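Local structure of N-acyl-D-glutamate deacylase (Bordetella bronchiseptica, 3GIQ) at residues Ile63-His68 and Cys359-Ser364; Asp69-Val74 and Gly116-Phe121; Tyr282-Ser287 and Pro373-Trp378. The protein probably catalyses the hydrolysis of N-acyl-D-glutamate to D-glutamate and a carboxylate, as a zinc-binding member of the amidohydrolase family. All coordinates share one frame; numbering follows the deposited sequence.

Contact 1 of 3, residues Ile63-His68 and Cys359-Ser364; sequences IDVHGH and CCMVGS. With ZN (zinc ion), chain E; G01 (N-[(R)-hydroxy(methyl)phosphoryl]-D-glutamic acid), chain C.
Ile63 meets Val362 through a water: its O accepts from water 1, which accepts from Val362 N at 2.9 Å. A first torsion of -173° swings the Asp64 carboxylate away from its own N and over to Ser364, where OD1 takes Ser364 N at 2.9 Å and OD2 takes Ser364 OG at 2.6 Å, both on the syn side though tilted out of the carboxylate plane. OD1 also accepts from His66 N, closing an Asx turn; the two N-H groups approach this oxygen from opposite faces of the plane. Lys82 forms a salt bridge with OD2, which probably offsets the charge of this buried carboxylate. Val65 sends CG1 to Met361 SD (3.9 Å) and CG2 to Val362 O, the valine and methionine side chains crossing at about a right angle. His66 lays CB against Gly363 CA at 3.6 Å, while its NE2 binds zinc (2.1 Å). His68 NE2 binds the same ion. The two form the HxH metal motif of the amidohydrolase barrel; Cys95 and OPA of the bound phosphonamidate complete the site. The contact ties the ends of strands 57-64 and 360-362, beside strand 277-281, with helices 376-391 and 406-412 packed against its side chains.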
loop_
_atom_site.group_PDB
_atom_site.type_symbol
_atom_site.label_atom_id
_atom_site.label_comp_id
_atom_site.label_asym_id
_atom_site.label_seq_id
_atom_site.Cartn_x
_atom_site.Cartn_y
_atom_site.Cartn_z
ATOM N N ILE A 63 3.713 -7.420 4.174
ATOM C CA ILE A 63 2.678 -6.451 4.511
ATOM C C ILE A 63 2.730 -5.284 3.533
ATOM O O ILE A 63 3.685 -4.504 3.525
ATOM C CB ILE A 63 2.861 -5.940 5.961
ATOM C CG1 ILE A 63 2.850 -7.134 6.927
ATOM C CG2 ILE A 63 1.748 -4.955 6.317
ATOM C CD1 ILE A 63 2.978 -6.765 8.401
ATOM N N ASP A 64 1.698 -5.187 2.696
ATOM C CA ASP A 64 1.597 -4.130 1.695
ATOM C C ASP A 64 1.005 -2.893 2.362
ATOM O O ASP A 64 -0.209 -2.792 2.546
ATOM C CB ASP A 64 0.706 -4.599 0.540
ATOM C CG ASP A 64 0.693 -3.625 -0.618
ATOM O OD1 ASP A 64 1.350 -2.567 -0.514
ATOM O OD2 ASP A 64 0.021 -3.920 -1.633
ATOM N N VAL A 65 1.868 -1.949 2.718
ATOM C CA VAL A 65 1.425 -0.748 3.407
ATOM C C VAL A 65 0.737 0.294 2.543
ATOM O O VAL A 65 0.211 1.276 3.064
ATOM C CB VAL A 65 2.594 -0.072 4.158
ATOM C CG1 VAL A 65 3.205 -1.061 5.146
ATOM C CG2 VAL A 65 3.643 0.427 3.169
ATOM N N HIS A 66 0.739 0.102 1.227
ATOM C CA HIS A 66 0.076 1.068 0.369
ATOM C C HIS A 66 -0.879 0.415 -0.612
ATOM O O HIS A 66 -0.592 0.306 -1.806
ATOM C CB HIS A 66 1.082 1.922 -0.403
ATOM C CG HIS A 66 0.495 3.198 -0.920
ATOM N ND1 HIS A 66 0.605 4.396 -0.244
ATOM C CD2 HIS A 66 -0.282 3.447 -2.001
ATOM C CE1 HIS A 66 -0.079 5.326 -0.887
ATOM N NE2 HIS A 66 -0.627 4.776 -1.956
ATOM N N GLY A 67 -2.025 -0.022 -0.099
ATOM C CA GLY A 67 -3.012 -0.643 -0.956
ATOM C C GLY A 67 -4.198 0.267 -1.232
ATOM O O GLY A 67 -4.466 1.212 -0.485
ATOM N N HIS A 68 -4.886 -0.008 -2.335
ATOM C CA HIS A 68 -6.084 0.732 -2.730
ATOM C C HIS A 68 -7.145 -0.318 -3.045
ATOM O O HIS A 68 -8.024 -0.108 -3.881
ATOM C CB HIS A 68 -5.812 1.598 -3.970
ATOM C CG HIS A 68 -5.088 2.874 -3.669
ATOM N ND1 HIS A 68 -5.600 3.839 -2.828
ATOM C CD2 HIS A 68 -3.885 3.336 -4.085
ATOM C CE1 HIS A 68 -4.742 4.841 -2.738
ATOM N NE2 HIS A 68 -3.693 4.560 -3.491
ATOM N N CYS A 359 13.972 3.655 7.041
ATOM C CA CYS A 359 12.552 3.627 7.374
ATOM C C CYS A 359 11.628 3.411 6.183
ATOM O O CYS A 359 10.420 3.649 6.278
ATOM C CB CYS A 359 12.166 4.921 8.092
ATOM S SG CYS A 359 13.031 5.174 9.664
ATOM N N CYS A 360 12.180 2.938 5.071
ATOM C CA CYS A 360 11.365 2.724 3.884
ATOM C C CYS A 360 10.792 1.315 3.788
ATOM O O CYS A 360 11.519 0.319 3.821
ATOM C CB CYS A 360 12.166 3.039 2.618
ATOM S SG CYS A 360 11.113 3.262 1.162
ATOM N N MET A 361 9.472 1.256 3.664
ATOM C CA MET A 361 8.740 0.000 3.549
ATOM C C MET A 361 8.342 -0.148 2.088
ATOM O O MET A 361 8.577 0.753 1.281
ATOM C CB MET A 361 7.472 0.052 4.412
ATOM C CG MET A 361 7.720 0.430 5.866
ATOM S SD MET A 361 6.189 0.819 6.750
ATOM C CE MET A 361 5.834 2.449 6.094
ATOM N N VAL A 362 7.739 -1.280 1.745
ATOM C CA VAL A 362 7.299 -1.501 0.376
ATOM C C VAL A 362 5.781 -1.362 0.288
ATOM O O VAL A 362 5.046 -1.977 1.062
ATOM C CB VAL A 362 7.696 -2.905 -0.133
ATOM C CG1 VAL A 362 7.231 -3.087 -1.573
ATOM C CG2 VAL A 362 9.205 -3.084 -0.041
ATOM N N GLY A 363 5.327 -0.532 -0.645
ATOM C CA GLY A 363 3.903 -0.328 -0.854
ATOM C C GLY A 363 3.665 -0.498 -2.343
ATOM O O GLY A 363 4.164 0.294 -3.142
ATOM N N SER A 364 2.903 -1.518 -2.722
ATOM C CA SER A 364 2.663 -1.792 -4.137
ATOM C C SER A 364 1.913 -0.694 -4.877
ATOM O O SER A 364 2.199 -0.425 -6.042
ATOM C CB SER A 364 1.902 -3.108 -4.299
ATOM O OG SER A 364 0.524 -2.941 -4.004
HETATM ZN ZN ZN E . -2.006 5.590 -3.326
HETATM C CD G01 C . 1.572 11.232 -9.464
HETATM C CG G01 C . 1.752 10.180 -8.370
HETATM C CB G01 C . 0.558 9.216 -8.370
HETATM C CA G01 C . 0.529 8.025 -7.373
HETATM C C G01 C . 1.721 7.090 -7.678
HETATM C C6 G01 C . -3.329 6.709 -6.681
HETATM P P G01 C . -1.741 7.277 -6.099
HETATM O OPA G01 C . -1.216 6.205 -5.050
HETATM O OPB G01 C . -1.895 8.608 -5.462
HETATM N N G01 C . -0.732 7.234 -7.378
HETATM O O G01 C . 1.583 6.190 -8.529
HETATM O OXT G01 C . 2.767 7.305 -7.034
HETATM O OE1 G01 C . 1.782 10.867 -10.643
HETATM O OE2 G01 C . 1.217 12.364 -9.091
HETATM O O HOH W 1 6.264 -3.370 3.194
#

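Contact 2 of 3, residues Asp69-Val74 and Gly116-Phe121; sequences DDLMFV and GETPLF
Gly116 begins the contact through its carbonyl: O lies 3.9 Å from CD1 of Leu71, the side chain that Gly116, Thr118, Leu120 and Phe121 all approach. Thr118 comes next, its O 3.6 Å from Leu71 CD1 and its CB also against that methyl; OG1 of the threonine touches Val74 CG1 at 4.0 Å, toward the more exposed border. Leu120 then brings CD2 to Leu71 CD2 at 4.1 Å, the two leucines crossing at about a right angle. Finally Phe121 offers a ring edge, CE2 lying 4.0 Å from Leu71 CD2, which sits near the ring plane. Leu71 has CG anti to its carbonyl carbon (chi1 -49°), and its two branches divide the work: CD1 lies by the carbonyls of Gly116 and Thr118 and also touches Thr118 CB and Leu120, while CD2 meets Leu120 and the Phe121 edge. Van der Waals contact holds the two segments together here. Around them, Glu75 accepts from Thr118 N, and the ring of Phe121 meets that of Tyr127. The contact joins the short helix 72-75, which leans on strand 87-92 through Phe73, to the loop leading into helix 124-133.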
loop_
_atom_site.group_PDB
_atom_site.type_symbol
_atom_site.label_atom_id
_atom_site.label_comp_id
_atom_site.label_asym_id
_atom_site.label_seq_id
_atom_site.Cartn_x
_atom_site.Cartn_y
_atom_site.Cartn_z
ATOM N N ASP A 69 -7.054 -1.447 -2.348
ATOM C CA ASP A 69 -7.966 -2.576 -2.540
ATOM C C ASP A 69 -9.207 -2.505 -1.643
ATOM O O ASP A 69 -9.895 -3.507 -1.449
ATOM C CB ASP A 69 -7.211 -3.877 -2.250
ATOM C CG ASP A 69 -5.795 -3.862 -2.806
ATOM O OD1 ASP A 69 -5.610 -4.170 -4.002
ATOM O OD2 ASP A 69 -4.868 -3.517 -2.043
ATOM N N ASP A 70 -9.492 -1.322 -1.109
ATOM C CA ASP A 70 -10.634 -1.117 -0.209
ATOM C C ASP A 70 -11.919 -1.874 -0.552
ATOM O O ASP A 70 -12.524 -2.514 0.316
ATOM C CB ASP A 70 -10.984 0.372 -0.128
ATOM C CG ASP A 70 -9.815 1.227 0.304
ATOM O OD1 ASP A 70 -9.948 1.932 1.328
ATOM O OD2 ASP A 70 -8.771 1.200 -0.383
ATOM N N LEU A 71 -12.333 -1.789 -1.812
ATOM C CA LEU A 71 -13.578 -2.408 -2.268
ATOM C C LEU A 71 -13.432 -3.766 -2.944
ATOM O O LEU A 71 -14.434 -4.393 -3.306
ATOM C CB LEU A 71 -14.290 -1.452 -3.230
ATOM C CG LEU A 71 -14.432 -0.003 -2.750
ATOM C CD1 LEU A 71 -15.089 0.844 -3.835
ATOM C CD2 LEU A 71 -15.248 0.034 -1.468
ATOM N N MET A 72 -12.198 -4.223 -3.118
ATOM C CA MET A 72 -11.955 -5.500 -3.778
ATOM C C MET A 72 -12.371 -6.728 -2.972
ATOM O O MET A 72 -12.611 -7.794 -3.537
ATOM C CB MET A 72 -10.479 -5.615 -4.159
ATOM C CG MET A 72 -10.019 -4.550 -5.145
ATOM S SD MET A 72 -10.930 -4.614 -6.707
ATOM C CE MET A 72 -12.021 -3.224 -6.517
ATOM N N PHE A 73 -12.457 -6.589 -1.655
ATOM C CA PHE A 73 -12.838 -7.718 -0.822
ATOM C C PHE A 73 -14.257 -8.174 -1.159
ATOM O O PHE A 73 -14.636 -9.309 -0.884
ATOM C CB PHE A 73 -12.677 -7.326 0.647
ATOM C CG PHE A 73 -11.320 -6.747 0.947
ATOM C CD1 PHE A 73 -10.171 -7.513 0.761
ATOM C CD2 PHE A 73 -11.183 -5.420 1.331
ATOM C CE1 PHE A 73 -8.905 -6.960 0.948
ATOM C CE2 PHE A 73 -9.920 -4.855 1.522
ATOM C CZ PHE A 73 -8.781 -5.625 1.328
ATOM N N VAL A 74 -15.029 -7.291 -1.783
ATOM C CA VAL A 74 -16.381 -7.637 -2.194
ATOM C C VAL A 74 -16.459 -7.713 -3.728
ATOM O O VAL A 74 -17.140 -8.581 -4.278
ATOM C CB VAL A 74 -17.421 -6.619 -1.645
ATOM C CG1 VAL A 74 -17.104 -5.223 -2.133
ATOM C CG2 VAL A 74 -18.827 -7.035 -2.064
ATOM N N GLY A 116 -13.062 1.753 -7.140
ATOM C CA GLY A 116 -14.040 0.870 -7.750
ATOM C C GLY A 116 -15.421 1.497 -7.758
ATOM O O GLY A 116 -15.602 2.614 -7.278
ATOM N N GLU A 117 -16.398 0.768 -8.287
ATOM C CA GLU A 117 -17.767 1.263 -8.384
ATOM C C GLU A 117 -18.711 0.874 -7.249
ATOM O O GLU A 117 -19.849 1.334 -7.212
ATOM C CB GLU A 117 -18.371 0.827 -9.718
ATOM C CG GLU A 117 -17.803 1.563 -10.915
ATOM C CD GLU A 117 -18.360 1.057 -12.227
ATOM O OE1 GLU A 117 -19.580 0.798 -12.299
ATOM O OE2 GLU A 117 -17.578 0.926 -13.192
ATOM N N THR A 118 -18.256 0.030 -6.327
ATOM C CA THR A 118 -19.104 -0.367 -5.207
ATOM C C THR A 118 -19.464 0.849 -4.357
ATOM O O THR A 118 -18.596 1.649 -4.008
ATOM C CB THR A 118 -18.400 -1.410 -4.312
ATOM O OG1 THR A 118 -18.521 -2.705 -4.910
ATOM C CG2 THR A 118 -19.018 -1.441 -2.918
ATOM N N PRO A 119 -20.758 1.014 -4.029
ATOM C CA PRO A 119 -21.164 2.160 -3.211
ATOM C C PRO A 119 -20.352 2.174 -1.922
ATOM O O PRO A 119 -20.182 1.134 -1.279
ATOM C CB PRO A 119 -22.645 1.894 -2.961
ATOM C CG PRO A 119 -23.067 1.210 -4.234
ATOM C CD PRO A 119 -21.933 0.231 -4.456
ATOM N N LEU A 120 -19.846 3.344 -1.549
ATOM C CA LEU A 120 -19.040 3.460 -0.340
ATOM C C LEU A 120 -19.844 3.177 0.923
ATOM O O LEU A 120 -21.070 3.305 0.936
ATOM C CB LEU A 120 -18.385 4.843 -0.284
ATOM C CG LEU A 120 -17.442 5.085 -1.472
ATOM C CD1 LEU A 120 -16.798 6.457 -1.372
ATOM C CD2 LEU A 120 -16.374 3.996 -1.496
ATOM N N PHE A 121 -19.142 2.782 1.983
ATOM C CA PHE A 121 -19.769 2.443 3.255
ATOM C C PHE A 121 -20.059 3.653 4.136
ATOM O O PHE A 121 -19.354 4.659 4.080
ATOM C CB PHE A 121 -18.885 1.442 3.996
ATOM C CG PHE A 121 -18.720 0.141 3.268
ATOM C CD1 PHE A 121 -19.467 -0.973 3.633
ATOM C CD2 PHE A 121 -17.840 0.038 2.194
ATOM C CE1 PHE A 121 -19.342 -2.176 2.937
ATOM C CE2 PHE A 121 -17.708 -1.160 1.491
ATOM C CZ PHE A 121 -18.461 -2.269 1.863
#

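Contact 3 of 3, residues Tyr282-Ser287 and Pro373-Trp378; sequences YPYPGS and PHPRLW. With G01 (N-[(R)-hydroxy(methyl)phosphoryl]-D-glutamic acid), chain C.
Tyr282 and Arg376 meet ring to guanidinium, and both hold the same end of the bound phosphonamidate. Arg376 leaves its backbone with CG between N and the carbonyl carbon (chi1 67°), then runs extended to NE, passing across one face of the Tyr282 ring. CD forms a CH-pi contact, and CZ stands 4.4 Å from the ring centroid, a cation-pi pair; the guanidinium is tilted 52° from the ring rather than stacked flat on it. NH1 lies over the same face, offset toward the rim, 3.2 Å from Tyr282 CZ. Tyr282 CG likewise sits between its backbone N and carbonyl carbon. The tyrosine OH donates to ligand OXT at 2.7 Å. NH1 of Arg376 donates to the other carboxylate oxygen, O, also at 2.7 Å, and NH2 adds a weak bond to that atom. Ser287, whose CB points away from segment 373-378, gives OG to ligand OE1 at 2.7 Å.

Behind this front, His374 and Tyr284 form an edge-to-face pair, the histidine edge directed at the tyrosine face with planes at 88° and centroids 4.9 Å apart. Tyr284 also packs CE2 against Arg376 CB at 3.3 Å, and its CE1 lies near Pro375 CG; farther along the arginine, CD lies over the centre of the His374 ring. The chemistry implies that the cationic guanidinium, backed by tyrosine pi density, pairs with the alpha-carboxylate, which Arg376 and Tyr282 hold together, while the Ser287 bond to the side-chain carboxylate is consistent with a preference for an acidic side chain.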
loop_
_atom_site.group_PDB
_atom_site.type_symbol
_atom_site.label_atom_id
_atom_site.label_comp_id
_atom_site.label_asym_id
_atom_site.label_seq_id
_atom_site.Cartn_x
_atom_site.Cartn_y
_atom_site.Cartn_z
ATOM N N TYR A 282 7.251 1.901 -4.342
ATOM C CA TYR A 282 6.978 0.739 -5.173
ATOM C C TYR A 282 8.229 0.802 -6.054
ATOM O O TYR A 282 8.711 1.890 -6.382
ATOM C CB TYR A 282 5.676 0.886 -5.972
ATOM C CG TYR A 282 5.440 2.238 -6.590
ATOM C CD1 TYR A 282 6.025 2.585 -7.810
ATOM C CD2 TYR A 282 4.605 3.165 -5.968
ATOM C CE1 TYR A 282 5.778 3.821 -8.397
ATOM C CE2 TYR A 282 4.352 4.406 -6.544
ATOM C CZ TYR A 282 4.940 4.726 -7.758
ATOM O OH TYR A 282 4.686 5.944 -8.335
ATOM N N PRO A 283 8.786 -0.357 -6.424
ATOM C CA PRO A 283 10.004 -0.432 -7.242
ATOM C C PRO A 283 9.919 -0.146 -8.742
ATOM O O PRO A 283 10.356 -0.964 -9.549
ATOM C CB PRO A 283 10.501 -1.840 -6.948
ATOM C CG PRO A 283 9.214 -2.613 -6.890
ATOM C CD PRO A 283 8.293 -1.705 -6.084
ATOM N N TYR A 284 9.390 1.019 -9.107
ATOM C CA TYR A 284 9.253 1.402 -10.516
ATOM C C TYR A 284 9.430 2.909 -10.694
ATOM O O TYR A 284 9.117 3.689 -9.788
ATOM C CB TYR A 284 7.871 1.017 -11.040
ATOM C CG TYR A 284 7.507 -0.440 -10.875
ATOM C CD1 TYR A 284 7.633 -1.343 -11.937
ATOM C CD2 TYR A 284 6.998 -0.909 -9.668
ATOM C CE1 TYR A 284 7.244 -2.680 -11.791
ATOM C CE2 TYR A 284 6.614 -2.233 -9.511
ATOM C CZ TYR A 284 6.734 -3.114 -10.572
ATOM O OH TYR A 284 6.320 -4.418 -10.403
ATOM N N PRO A 285 9.927 3.337 -11.871
ATOM C CA PRO A 285 10.158 4.748 -12.197
ATOM C C PRO A 285 8.965 5.417 -12.878
ATOM O O PRO A 285 9.090 6.495 -13.450
ATOM C CB PRO A 285 11.374 4.686 -13.106
ATOM C CG PRO A 285 11.074 3.463 -13.918
ATOM C CD PRO A 285 10.552 2.466 -12.887
ATOM N N GLY A 286 7.813 4.761 -12.829
ATOM C CA GLY A 286 6.619 5.331 -13.426
ATOM C C GLY A 286 5.512 5.314 -12.388
ATOM O O GLY A 286 5.384 4.343 -11.649
ATOM N N SER A 287 4.725 6.384 -12.310
ATOM C CA SER A 287 3.632 6.429 -11.343
ATOM C C SER A 287 2.329 6.090 -12.061
ATOM O O SER A 287 2.330 5.811 -13.258
ATOM C CB SER A 287 3.530 7.823 -10.720
ATOM O OG SER A 287 3.157 8.792 -11.688
ATOM N N PRO A 373 -3.691 -1.945 -15.798
ATOM C CA PRO A 373 -2.914 -1.414 -14.678
ATOM C C PRO A 373 -1.407 -1.371 -14.807
ATOM O O PRO A 373 -0.804 -2.002 -15.675
ATOM C CB PRO A 373 -3.337 -2.309 -13.522
ATOM C CG PRO A 373 -3.459 -3.645 -14.200
ATOM C CD PRO A 373 -4.217 -3.287 -15.477
ATOM N N HIS A 374 -0.819 -0.599 -13.904
ATOM C CA HIS A 374 0.621 -0.468 -13.788
ATOM C C HIS A 374 0.998 -1.836 -13.207
ATOM O O HIS A 374 0.328 -2.329 -12.300
ATOM C CB HIS A 374 0.923 0.666 -12.804
ATOM C CG HIS A 374 2.375 0.848 -12.506
ATOM N ND1 HIS A 374 2.986 2.083 -12.524
ATOM C CD2 HIS A 374 3.328 -0.040 -12.143
ATOM C CE1 HIS A 374 4.254 1.947 -12.185
ATOM N NE2 HIS A 374 4.488 0.669 -11.948
ATOM N N PRO A 375 2.061 -2.472 -13.728
ATOM C CA PRO A 375 2.497 -3.793 -13.253
ATOM C C PRO A 375 2.790 -3.945 -11.762
ATOM O O PRO A 375 2.847 -5.064 -11.257
ATOM C CB PRO A 375 3.723 -4.082 -14.117
ATOM C CG PRO A 375 4.262 -2.709 -14.401
ATOM C CD PRO A 375 3.004 -1.945 -14.729
ATOM N N ARG A 376 2.973 -2.829 -11.062
ATOM C CA ARG A 376 3.252 -2.872 -9.628
ATOM C C ARG A 376 2.131 -3.603 -8.895
ATOM O O ARG A 376 2.324 -4.108 -7.790
ATOM C CB ARG A 376 3.393 -1.454 -9.073
ATOM C CG ARG A 376 2.109 -0.644 -9.108
ATOM C CD ARG A 376 2.396 0.828 -8.878
ATOM N NE ARG A 376 1.175 1.618 -8.768
ATOM C CZ ARG A 376 1.142 2.944 -8.843
ATOM N NH1 ARG A 376 2.263 3.630 -9.034
ATOM N NH2 ARG A 376 -0.006 3.586 -8.706
ATOM N N LEU A 377 0.959 -3.655 -9.519
ATOM C CA LEU A 377 -0.191 -4.336 -8.935
ATOM C C LEU A 377 0.127 -5.805 -8.672
ATOM O O LEU A 377 -0.283 -6.371 -7.653
ATOM C CB LEU A 377 -1.388 -4.242 -9.885
ATOM C CG LEU A 377 -2.680 -4.974 -9.489
ATOM C CD1 LEU A 377 -3.252 -4.371 -8.213
ATOM C CD2 LEU A 377 -3.686 -4.863 -10.624
ATOM N N TRP A 378 0.869 -6.413 -9.591
ATOM C CA TRP A 378 1.221 -7.824 -9.487
ATOM C C TRP A 378 2.684 -8.156 -9.190
ATOM O O TRP A 378 2.985 -9.281 -8.790
ATOM C CB TRP A 378 0.839 -8.555 -10.781
ATOM C CG TRP A 378 -0.634 -8.811 -10.968
ATOM C CD1 TRP A 378 -1.582 -7.921 -11.393
ATOM C CD2 TRP A 378 -1.315 -10.048 -10.742
ATOM N NE1 TRP A 378 -2.816 -8.535 -11.449
ATOM C CE2 TRP A 378 -2.679 -9.841 -11.052
ATOM C CE3 TRP A 378 -0.906 -11.318 -10.306
ATOM C CZ2 TRP A 378 -3.635 -10.855 -10.940
ATOM C CZ3 TRP A 378 -1.858 -12.326 -10.196
ATOM C CH2 TRP A 378 -3.208 -12.086 -10.513
HETATM C CD G01 C . 1.572 11.232 -9.464
HETATM C CG G01 C . 1.752 10.180 -8.370
HETATM C CB G01 C . 0.558 9.216 -8.370
HETATM C CA G01 C . 0.529 8.025 -7.373
HETATM C C G01 C . 1.721 7.090 -7.678
HETATM C C6 G01 C . -3.329 6.709 -6.681
HETATM P P G01 C . -1.741 7.277 -6.099
HETATM O OPA G01 C . -1.216 6.205 -5.050
HETATM O OPB G01 C . -1.895 8.608 -5.462
HETATM N N G01 C . -0.732 7.234 -7.378
HETATM O O G01 C . 1.583 6.190 -8.529
HETATM O OXT G01 C . 2.767 7.305 -7.034
HETATM O OE1 G01 C . 1.782 10.867 -10.643
HETATM O OE2 G01 C . 1.217 12.364 -9.091
#

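Overall arrangement
Contacts 1 and 3 are buried and both reach the ligand, with centres about 12 Å apart; contact 2 lies nearer the surface, its centre about 19 Å from that of contact 1. Contact 1 carries the metal and a network of carboxylate hydrogen bonds at the barrel's strand ends, whereas contact 3 uses aromatic and cation-pi packing to present groups to the ligand's carboxylates. Contact 2 is apolar and has no ligand. The chain links them: segment 69-74 follows directly on 63-68, and strand 360-362 is followed by helix 376-391. Contacts 1 and 3 also touch, Ser364 O meeting Arg376 CG at 3.1 Å, so the two contacts adjoin.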